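Local coordinates for retinol dehydratase (PDB 1FMJ), which dehydrates retinol, probably by way of a sulfated intermediate, using a sulfotransferase-like fold that holds retinol beside adenosine-3',5'-diphosphate, at residues R185-V190 / T225-H230; M216-L221 / T328-K333; Y71-T76 / F195-L200. All coordinates share one frame; numbering follows the deposited sequence.

Interaction 1 of 3, residues R185-V190 / T225-H230. With A3P (adenosine-3'-5'-diphosphate), chain G.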
# COMPACT_ATOMS: atom_id res chain seq x y z
N ARG A 185 8.12 4.75 -5.51
CA ARG A 185 8.25 6.17 -5.24
C ARG A 185 9.51 6.38 -4.40
O ARG A 185 9.91 5.48 -3.66
CB ARG A 185 7.02 6.63 -4.45
CG ARG A 185 6.95 8.13 -4.17
CD ARG A 185 5.76 8.44 -3.27
NE ARG A 185 5.62 9.88 -3.05
CZ ARG A 185 4.73 10.44 -2.24
NH1 ARG A 185 3.86 9.69 -1.55
NH2 ARG A 185 4.69 11.77 -2.13
N ASP A 186 10.13 7.54 -4.53
CA ASP A 186 11.33 7.87 -3.77
C ASP A 186 11.06 7.41 -2.33
O ASP A 186 10.07 7.82 -1.74
CB ASP A 186 11.56 9.38 -3.79
CG ASP A 186 12.88 9.79 -3.17
OD1 ASP A 186 13.22 9.31 -2.06
OD2 ASP A 186 13.58 10.59 -3.81
N PRO A 187 11.94 6.57 -1.77
CA PRO A 187 11.81 6.03 -0.40
C PRO A 187 11.67 7.09 0.69
O PRO A 187 10.99 6.87 1.70
CB PRO A 187 13.10 5.22 -0.22
CG PRO A 187 13.60 4.98 -1.59
CD PRO A 187 13.25 6.21 -2.34
N ARG A 188 12.32 8.22 0.51
CA ARG A 188 12.27 9.28 1.51
C ARG A 188 10.89 9.90 1.65
O ARG A 188 10.45 10.17 2.77
CB ARG A 188 13.34 10.32 1.19
CG ARG A 188 14.74 9.73 1.38
CD ARG A 188 15.81 10.55 0.69
NE ARG A 188 15.59 10.60 -0.75
CZ ARG A 188 16.45 11.11 -1.62
NH1 ARG A 188 17.60 11.61 -1.19
NH2 ARG A 188 16.16 11.11 -2.91
N ASP A 189 10.19 10.11 0.54
CA ASP A 189 8.84 10.66 0.56
C ASP A 189 7.85 9.58 1.02
O ASP A 189 6.81 9.89 1.60
CB ASP A 189 8.43 11.15 -0.83
CG ASP A 189 9.16 12.41 -1.23
OD1 ASP A 189 9.41 13.25 -0.34
OD2 ASP A 189 9.46 12.57 -2.44
N VAL A 190 8.16 8.33 0.72
CA VAL A 190 7.34 7.20 1.13
C VAL A 190 7.38 7.14 2.65
O VAL A 190 6.37 6.89 3.31
CB VAL A 190 7.91 5.86 0.55
CG1 VAL A 190 7.21 4.68 1.19
CG2 VAL A 190 7.72 5.81 -0.96
N THR A 225 8.55 -3.92 4.88
CA THR A 225 9.90 -3.60 4.43
C THR A 225 10.59 -4.97 4.62
O THR A 225 9.97 -5.89 5.16
CB THR A 225 10.58 -2.55 5.35
OG1 THR A 225 10.59 -3.02 6.70
CG2 THR A 225 9.84 -1.21 5.27
N PRO A 226 11.87 -5.12 4.22
CA PRO A 226 12.82 -4.19 3.62
C PRO A 226 12.26 -3.51 2.38
O PRO A 226 11.81 -4.17 1.46
CB PRO A 226 14.01 -5.09 3.27
CG PRO A 226 13.93 -6.18 4.30
CD PRO A 226 12.46 -6.47 4.31
N TYR A 227 12.30 -2.18 2.37
CA TYR A 227 11.78 -1.43 1.24
C TYR A 227 12.39 -1.81 -0.12
O TYR A 227 11.67 -2.10 -1.07
CB TYR A 227 11.99 0.07 1.47
CG TYR A 227 11.66 0.88 0.24
CD1 TYR A 227 10.34 1.17 -0.09
CD2 TYR A 227 12.66 1.28 -0.64
CE1 TYR A 227 10.02 1.85 -1.26
CE2 TYR A 227 12.35 1.96 -1.82
CZ TYR A 227 11.04 2.24 -2.13
OH TYR A 227 10.73 2.88 -3.31
N PHE A 228 13.71 -1.81 -0.21
CA PHE A 228 14.32 -2.14 -1.49
C PHE A 228 14.12 -3.56 -1.99
O PHE A 228 14.08 -3.79 -3.20
CB PHE A 228 15.80 -1.78 -1.47
CG PHE A 228 16.05 -0.32 -1.64
CD1 PHE A 228 16.39 0.48 -0.56
CD2 PHE A 228 15.91 0.27 -2.90
CE1 PHE A 228 16.60 1.84 -0.73
CE2 PHE A 228 16.12 1.63 -3.07
CZ PHE A 228 16.46 2.42 -1.98
N GLU A 229 13.99 -4.52 -1.09
CA GLU A 229 13.75 -5.90 -1.53
C GLU A 229 12.37 -5.96 -2.17
O GLU A 229 12.14 -6.70 -3.13
CB GLU A 229 13.83 -6.87 -0.35
CG GLU A 229 15.22 -6.98 0.27
CD GLU A 229 16.31 -7.11 -0.78
OE1 GLU A 229 16.13 -7.93 -1.72
OE2 GLU A 229 17.34 -6.41 -0.68
N HIS A 230 11.44 -5.17 -1.63
CA HIS A 230 10.07 -5.13 -2.15
C HIS A 230 10.10 -4.58 -3.58
O HIS A 230 9.55 -5.18 -4.51
CB HIS A 230 9.21 -4.24 -1.23
CG HIS A 230 7.73 -4.36 -1.46
ND1 HIS A 230 7.13 -4.07 -2.67
CD2 HIS A 230 6.73 -4.69 -0.61
CE1 HIS A 230 5.82 -4.21 -2.55
NE2 HIS A 230 5.55 -4.58 -1.31
P1 A3P G . 1.59 12.10 0.29
O1P A3P G . 1.48 11.58 1.66
O2P A3P G . 0.67 13.23 0.06
O3P A3P G . 2.97 12.52 0.01
P2 A3P G . -1.03 5.26 -1.68
O4P A3P G . -2.29 5.42 -2.42
O5P A3P G . -0.21 4.19 -2.28
O6P A3P G . -1.32 4.97 -0.25
O5' A3P G . -0.21 6.61 -1.76
C5' A3P G . -0.72 7.82 -1.24
C4' A3P G . 0.13 9.01 -1.70
O4' A3P G . -0.35 9.44 -3.00
C3' A3P G . -0.03 10.23 -0.79
O3' A3P G . 1.23 10.94 -0.74
C2' A3P G . -1.19 10.95 -1.46
O2' A3P G . -1.48 12.28 -1.04
C1' A3P G . -0.79 10.80 -2.92
N9 A3P G . -1.91 11.03 -3.83
C8 A3P G . -3.20 10.52 -3.80
N7 A3P G . -3.98 10.91 -4.77
C5 A3P G . -3.16 11.75 -5.52
C6 A3P G . -3.37 12.51 -6.72
N6 A3P G . -4.53 12.54 -7.38
N1 A3P G . -2.30 13.26 -7.21
C2 A3P G . -1.09 13.26 -6.57
N3 A3P G . -0.78 12.58 -5.42
C4 A3P G . -1.86 11.83 -4.95
O HOH W 1 7.94 2.77 -3.44

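Interaction 2 of 3, residues M216-L221 / T328-K333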
# COMPACT_ATOMS: atom_id res chain seq x y z
N MET A 216 13.31 3.17 11.94
CA MET A 216 12.59 1.91 11.79
C MET A 216 12.40 1.56 10.32
O MET A 216 12.74 0.46 9.89
CB MET A 216 11.24 2.04 12.50
CG MET A 216 10.26 0.88 12.29
SD MET A 216 8.84 1.00 13.44
CE MET A 216 8.36 2.75 13.26
N PHE A 217 11.88 2.52 9.56
CA PHE A 217 11.63 2.31 8.14
C PHE A 217 12.84 1.95 7.28
O PHE A 217 12.75 1.05 6.45
CB PHE A 217 10.96 3.54 7.54
CG PHE A 217 10.70 3.42 6.07
CD1 PHE A 217 9.60 2.72 5.59
CD2 PHE A 217 11.56 4.01 5.16
CE1 PHE A 217 9.35 2.62 4.23
CE2 PHE A 217 11.32 3.91 3.78
CZ PHE A 217 10.22 3.22 3.32
N HIS A 218 13.97 2.65 7.45
CA HIS A 218 15.13 2.33 6.61
C HIS A 218 15.90 1.11 7.10
O HIS A 218 16.75 0.59 6.39
CB HIS A 218 16.07 3.53 6.44
CG HIS A 218 17.01 3.77 7.58
ND1 HIS A 218 16.59 4.14 8.84
CD2 HIS A 218 18.37 3.79 7.63
CE1 HIS A 218 17.64 4.39 9.61
NE2 HIS A 218 18.73 4.19 8.89
N ARG A 219 15.60 0.65 8.31
CA ARG A 219 16.27 -0.52 8.85
C ARG A 219 15.45 -1.78 8.57
O ARG A 219 15.77 -2.87 9.05
CB ARG A 219 16.50 -0.38 10.36
CG ARG A 219 17.72 0.45 10.74
CD ARG A 219 18.13 0.14 12.17
NE ARG A 219 18.31 -1.30 12.37
CZ ARG A 219 18.59 -1.88 13.54
NH1 ARG A 219 18.75 -1.13 14.63
NH2 ARG A 219 18.70 -3.20 13.63
N GLY A 220 14.40 -1.61 7.78
CA GLY A 220 13.54 -2.73 7.44
C GLY A 220 12.73 -3.22 8.63
O GLY A 220 12.44 -4.41 8.75
N LEU A 221 12.36 -2.29 9.52
CA LEU A 221 11.58 -2.66 10.70
C LEU A 221 10.16 -2.11 10.69
O LEU A 221 9.48 -2.09 11.71
CB LEU A 221 12.32 -2.26 11.98
CG LEU A 221 13.54 -3.16 12.22
CD1 LEU A 221 14.34 -2.69 13.42
CD2 LEU A 221 13.06 -4.60 12.41
N THR A 328 19.58 13.18 6.09
CA THR A 328 19.76 13.29 4.66
C THR A 328 20.96 12.45 4.22
O THR A 328 20.86 11.66 3.28
CB THR A 328 19.98 14.77 4.24
OG1 THR A 328 18.78 15.52 4.51
CG2 THR A 328 20.31 14.87 2.76
N LYS A 329 22.08 12.60 4.92
CA LYS A 329 23.28 11.84 4.61
C LYS A 329 23.02 10.35 4.81
O LYS A 329 23.39 9.52 3.97
CB LYS A 329 24.44 12.27 5.51
CG LYS A 329 24.90 13.71 5.30
CD LYS A 329 25.49 13.91 3.91
CE LYS A 329 26.04 15.32 3.76
NZ LYS A 329 26.74 15.50 2.45
N GLN A 330 22.39 10.02 5.92
CA GLN A 330 22.08 8.63 6.23
C GLN A 330 21.25 8.00 5.12
O GLN A 330 21.47 6.86 4.72
CB GLN A 330 21.32 8.54 7.55
CG GLN A 330 20.88 7.13 7.93
CD GLN A 330 20.10 7.10 9.23
OE1 GLN A 330 19.11 7.81 9.38
NE2 GLN A 330 20.54 6.26 10.16
N ALA A 331 20.29 8.77 4.60
CA ALA A 331 19.41 8.28 3.55
C ALA A 331 20.15 8.04 2.25
O ALA A 331 19.88 7.05 1.56
CB ALA A 331 18.28 9.28 3.31
N GLU A 332 21.08 8.93 1.92
CA GLU A 332 21.85 8.82 0.68
C GLU A 332 22.71 7.56 0.70
O GLU A 332 22.79 6.84 -0.29
CB GLU A 332 22.74 10.06 0.49
N LYS A 333 23.35 7.29 1.83
CA LYS A 333 24.18 6.10 1.97
C LYS A 333 23.30 4.87 1.76
O LYS A 333 23.65 3.96 1.00
CB LYS A 333 24.81 6.08 3.36
CG LYS A 333 25.77 4.94 3.64
CD LYS A 333 26.33 5.09 5.05
CE LYS A 333 27.30 3.99 5.43
NZ LYS A 333 27.93 4.27 6.76

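Interaction 3 of 3, residues Y71-T76 / F195-L200. With A3P (adenosine-3'-5'-diphosphate), chain G; RTL (retinol), chain H.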
# COMPACT_ATOMS: atom_id res chain seq x y z
N TYR A 71 4.71 -0.65 -2.64
CA TYR A 71 5.07 -0.57 -1.24
C TYR A 71 4.11 0.58 -0.88
O TYR A 71 3.96 1.52 -1.67
CB TYR A 71 6.50 -0.12 -1.01
CG TYR A 71 6.74 0.04 0.47
CD1 TYR A 71 7.00 -1.07 1.27
CD2 TYR A 71 6.51 1.26 1.09
CE1 TYR A 71 7.01 -0.97 2.66
CE2 TYR A 71 6.52 1.37 2.48
CZ TYR A 71 6.76 0.25 3.25
OH TYR A 71 6.68 0.35 4.62
N GLN A 72 3.46 0.52 0.27
CA GLN A 72 2.48 1.55 0.63
C GLN A 72 2.91 3.01 0.52
O GLN A 72 4.07 3.35 0.74
CB GLN A 72 1.94 1.30 2.04
CG GLN A 72 2.98 1.36 3.15
CD GLN A 72 2.35 1.61 4.52
OE1 GLN A 72 2.47 2.69 5.09
NE2 GLN A 72 1.65 0.61 5.04
N ARG A 73 1.94 3.85 0.18
CA ARG A 73 2.11 5.30 0.05
C ARG A 73 2.95 5.68 -1.16
O ARG A 73 3.59 6.72 -1.17
CB ARG A 73 2.73 5.87 1.33
CG ARG A 73 1.95 5.48 2.60
CD ARG A 73 0.46 5.79 2.47
NE ARG A 73 0.14 7.21 2.63
CZ ARG A 73 -1.05 7.73 2.36
NH1 ARG A 73 -2.01 6.95 1.90
NH2 ARG A 73 -1.30 9.02 2.56
N SER A 74 2.92 4.83 -2.18
CA SER A 74 3.69 5.06 -3.39
C SER A 74 2.84 5.45 -4.59
O SER A 74 3.35 5.55 -5.70
CB SER A 74 4.49 3.82 -3.75
OG SER A 74 5.42 3.51 -2.73
N GLY A 75 1.54 5.65 -4.38
CA GLY A 75 0.66 6.03 -5.48
C GLY A 75 -0.36 4.98 -5.88
O GLY A 75 -0.88 5.00 -7.00
N THR A 76 -0.69 4.08 -4.97
CA THR A 76 -1.65 3.01 -5.25
C THR A 76 -3.07 3.51 -5.55
O THR A 76 -3.71 3.05 -6.50
CB THR A 76 -1.72 2.02 -4.08
OG1 THR A 76 -0.41 1.79 -3.57
CG2 THR A 76 -2.32 0.69 -4.52
N PHE A 195 4.74 7.83 7.56
CA PHE A 195 4.73 8.37 8.92
C PHE A 195 3.33 8.94 9.20
O PHE A 195 2.70 8.56 10.18
CB PHE A 195 5.79 9.48 9.05
CG PHE A 195 5.64 10.33 10.29
CD1 PHE A 195 5.89 9.80 11.56
CD2 PHE A 195 5.29 11.67 10.18
CE1 PHE A 195 5.78 10.61 12.70
CE2 PHE A 195 5.18 12.48 11.32
CZ PHE A 195 5.43 11.95 12.58
N HIS A 196 2.86 9.82 8.32
CA HIS A 196 1.55 10.45 8.47
C HIS A 196 0.40 9.48 8.44
O HIS A 196 -0.60 9.67 9.13
CB HIS A 196 1.35 11.50 7.38
CG HIS A 196 2.04 12.79 7.66
ND1 HIS A 196 1.58 13.68 8.61
CD2 HIS A 196 3.15 13.34 7.12
CE1 HIS A 196 2.39 14.72 8.65
NE2 HIS A 196 3.36 14.54 7.76
N HIS A 197 0.53 8.46 7.60
CA HIS A 197 -0.49 7.44 7.48
C HIS A 197 -0.57 6.64 8.78
O HIS A 197 -1.66 6.20 9.17
CB HIS A 197 -0.16 6.53 6.30
CG HIS A 197 -1.09 5.37 6.15
ND1 HIS A 197 -0.84 4.13 6.71
CD2 HIS A 197 -2.27 5.25 5.50
CE1 HIS A 197 -1.82 3.30 6.41
NE2 HIS A 197 -2.71 3.96 5.67
N ALA A 198 0.57 6.44 9.44
CA ALA A 198 0.58 5.69 10.69
C ALA A 198 -0.11 6.55 11.75
O ALA A 198 -0.81 6.04 12.63
CB ALA A 198 2.01 5.37 11.12
N ARG A 199 0.07 7.86 11.65
CA ARG A 199 -0.58 8.79 12.58
C ARG A 199 -2.09 8.75 12.35
O ARG A 199 -2.87 8.74 13.29
CB ARG A 199 -0.06 10.21 12.35
CG ARG A 199 1.29 10.53 12.99
CD ARG A 199 1.11 11.48 14.17
NE ARG A 199 2.38 11.96 14.71
CZ ARG A 199 3.15 11.28 15.56
NH1 ARG A 199 2.78 10.08 15.99
NH2 ARG A 199 4.30 11.80 15.96
N LEU A 200 -2.49 8.70 11.08
CA LEU A 200 -3.90 8.67 10.70
C LEU A 200 -4.69 7.55 11.38
O LEU A 200 -5.81 7.78 11.85
CB LEU A 200 -4.02 8.51 9.18
CG LEU A 200 -5.42 8.32 8.57
CD1 LEU A 200 -6.17 9.65 8.55
CD2 LEU A 200 -5.29 7.79 7.15
P1 A3P G . 1.59 12.10 0.29
O1P A3P G . 1.48 11.58 1.66
O2P A3P G . 0.67 13.23 0.06
O3P A3P G . 2.97 12.52 0.01
P2 A3P G . -1.03 5.26 -1.68
O4P A3P G . -2.29 5.42 -2.42
O5P A3P G . -0.21 4.19 -2.28
O6P A3P G . -1.32 4.97 -0.25
O5' A3P G . -0.21 6.61 -1.76
C5' A3P G . -0.72 7.82 -1.24
C4' A3P G . 0.13 9.01 -1.70
O4' A3P G . -0.35 9.44 -3.00
C3' A3P G . -0.03 10.23 -0.79
O3' A3P G . 1.23 10.94 -0.74
C2' A3P G . -1.19 10.95 -1.46
O2' A3P G . -1.48 12.28 -1.04
C1' A3P G . -0.79 10.80 -2.92
N9 A3P G . -1.91 11.03 -3.83
C8 A3P G . -3.20 10.52 -3.80
N7 A3P G . -3.98 10.91 -4.77
C5 A3P G . -3.16 11.75 -5.52
C6 A3P G . -3.37 12.51 -6.72
N6 A3P G . -4.53 12.54 -7.38
N1 A3P G . -2.30 13.26 -7.21
C2 A3P G . -1.09 13.26 -6.57
N3 A3P G . -0.78 12.58 -5.42
C4 A3P G . -1.86 11.83 -4.95
C1 RTL H . -7.46 0.09 12.90
C2 RTL H . -7.25 -0.69 14.24
C3 RTL H . -7.95 -2.04 14.26
C4 RTL H . -8.86 -2.78 13.28
C5 RTL H . -8.96 -1.87 12.05
C6 RTL H . -8.37 -0.62 11.82
C7 RTL H . -8.56 0.14 10.56
C8 RTL H . -7.84 -0.08 9.42
C9 RTL H . -8.01 0.67 8.17
C10 RTL H . -7.21 0.33 7.10
C11 RTL H . -7.14 0.89 5.73
C12 RTL H . -5.84 1.15 5.35
C13 RTL H . -5.18 1.70 4.15
C14 RTL H . -3.88 1.95 3.82
C15 RTL H . -3.12 0.93 3.09
O1 RTL H . -3.26 1.05 1.73
C16 RTL H . -5.99 0.26 12.46
C17 RTL H . -7.99 1.45 13.38
C18 RTL H . -9.89 -2.53 11.01
C19 RTL H . -9.07 1.79 8.08
C20 RTL H . -6.30 2.01 3.14
O HOH W 2 1.70 3.69 7.72

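Interaction 1 of 3, residues R185-V190 / T225-H230
With chi1 at 171°, the ring of Tyr227 is carried opposite its own backbone N and reaches from helix 227-235 to Pro187 and the carbonyl of Arg185. This is the turn of the sulfotransferase fold where parallel strand 179-184 passes into helix 187-200. Pro187 and Tyr227 cross at about a right angle. Pro187 CB lies over one face of the phenol, 4.1 Å from the ring centroid, as a CH-pi contact, while CG presses close to Tyr227 CE2 at 3.3 Å and also touches Phe228 CZ. The Tyr227 hydroxyl is 2.7 Å from Arg185 O, but that bond is weak and its proton is contested: Tyr346 OH is the stronger partner, and a water links Tyr227 OH to Arg185 N. The buried hydroxyl is thus enclosed by several polar atoms. Asp186 N-caps helix 187-200. Its OD1 takes Arg188 N on the anti side and Arg188 NE on the syn side, and Arg188 NH2 completes a side-on salt bridge to OD2, holding the carboxylate in place. The side chain of Arg185, extended from CG to NE, leads away from Tyr227 and runs to the 3'-phosphate of the bound nucleotide. There NH1, which also bonds to Arg73 O, donates to A3P O3' at 3.0 Å, and NH2 meets A3P O3P at 2.8 Å.

Interaction 2 of 3, residues M216-L221 / T328-K333
The imidazole of His218 and the side-chain amide of Gln330 meet with their planes 55° apart, the amide nitrogen coming in obliquely to the ring, while Arg219 CG lies over one face of the imidazole, 4.1 Å above its plane and offset toward the rim. Trp214 stacks with the same imidazole. Gln330 NE2 is 3.0 Å from His218 NE2, yet the angle is poor and the pair is not hydrogen-bonded. The two side chains cross at about a right angle, the amide end set against His218 NE2, with Gln330 CD next nearest at 3.2 Å. Both groups take their polar anchor from Trp214: its indole NE1 bonds to Gln330 OE1, which fixes which end of the amide faces the histidine, and its backbone O bonds to His218 ND1. His218 reaches this place with chi1 at 81°, CG wedged between the backbone N and the carbonyl carbon, whereas Gln330 comes straight out of its helix on an extended chain. Behind His218 the chain turns in a Schellman motif: Leu221 N bonds to Met216 O at 2.8 Å, Gly220 N makes a weak bond to Phe217 O, and Gly220 has positive phi. The contact joins helix 210-218 to helix 325-338 near the protein surface, with Ala331 resting on Trp214 and on Arg188 of helix 187-200, and Phe217 packing against Val190 and Ala191 of that same helix.

Interaction 3 of 3, residues Y71-T76 / F195-L200
Arg73 and His197 form the tightly packed half of this contact, whereas Gln72 meets His197 loosely, through a water. The guanidinium of Arg73 is sandwiched: His197 lies over one face, with its CB 3.7 Å from Arg73 NE, and the nucleotide's A3P C5' covers the opposite face. Guanidinium and imidazole are tilted 30° from each other, nearer to lying flat together than to crossing. Bends at chi2 (-51°) and chi3 (-77°) fold the arginine chain back into this slot, where Ser193 OG takes its NE and Phe310 O its NH2. NH1 adds a weak bond to A3P O6P of the 5'-phosphate. The far end of the imidazole is turned to retinol, with RTL C13 at the ring edge in its plane and NE2 in an unusually short contact, 3.0 Å, with RTL C14; the same histidine thus touches the arginine, with CB and the ring, and the retinol chain. In the looser part, Gln72 OE1 and His197 ND1 stay 4.0 Å apart, their amide and ring planes almost perpendicular. A water fills in, donating to Gln72 OE1 and hydrogen-bonded to His197 ND1 at 2.8 Å. Segment 71-76 belongs to the 5'-phosphosulfate-binding loop of the sulfotransferases, the family's counterpart of a P-loop. Its final residues grip one oxygen, with Gly75 N, Thr76 N and Thr76 OG1 all donating to A3P O5P, the last at 2.7 Å. Ser74 OG braces the turn by bonding to Tyr71 O. The loop joins strand 66-70, the middle strand of the parallel sheet, to helix 76-87, and lies along helix 187-200, where Tyr71 and Ser74 rest on Val190 while His197 stands farther along.

Following the chain, segment 71-76 comes first and waits 118 residues for 195-200, so interaction 3 closes a long loop. Before it closes, interaction 1 opens at 185-190, one end of the same helix 187-200, and closes at 225-230; the two therefore cross. Interaction 2 opens at 216-221, inside the loop of interaction 1, and closes at 328-333, crossing it in turn, whereas interactions 3 and 2 follow in series; none nests. Helix 187-200 is shared by interactions 1 and 3, which both touch the nucleotide. Interaction 2 leads outward, its Phe217 packing on Pro187 and Tyr71, and ties the late helix 325-338 to this central region.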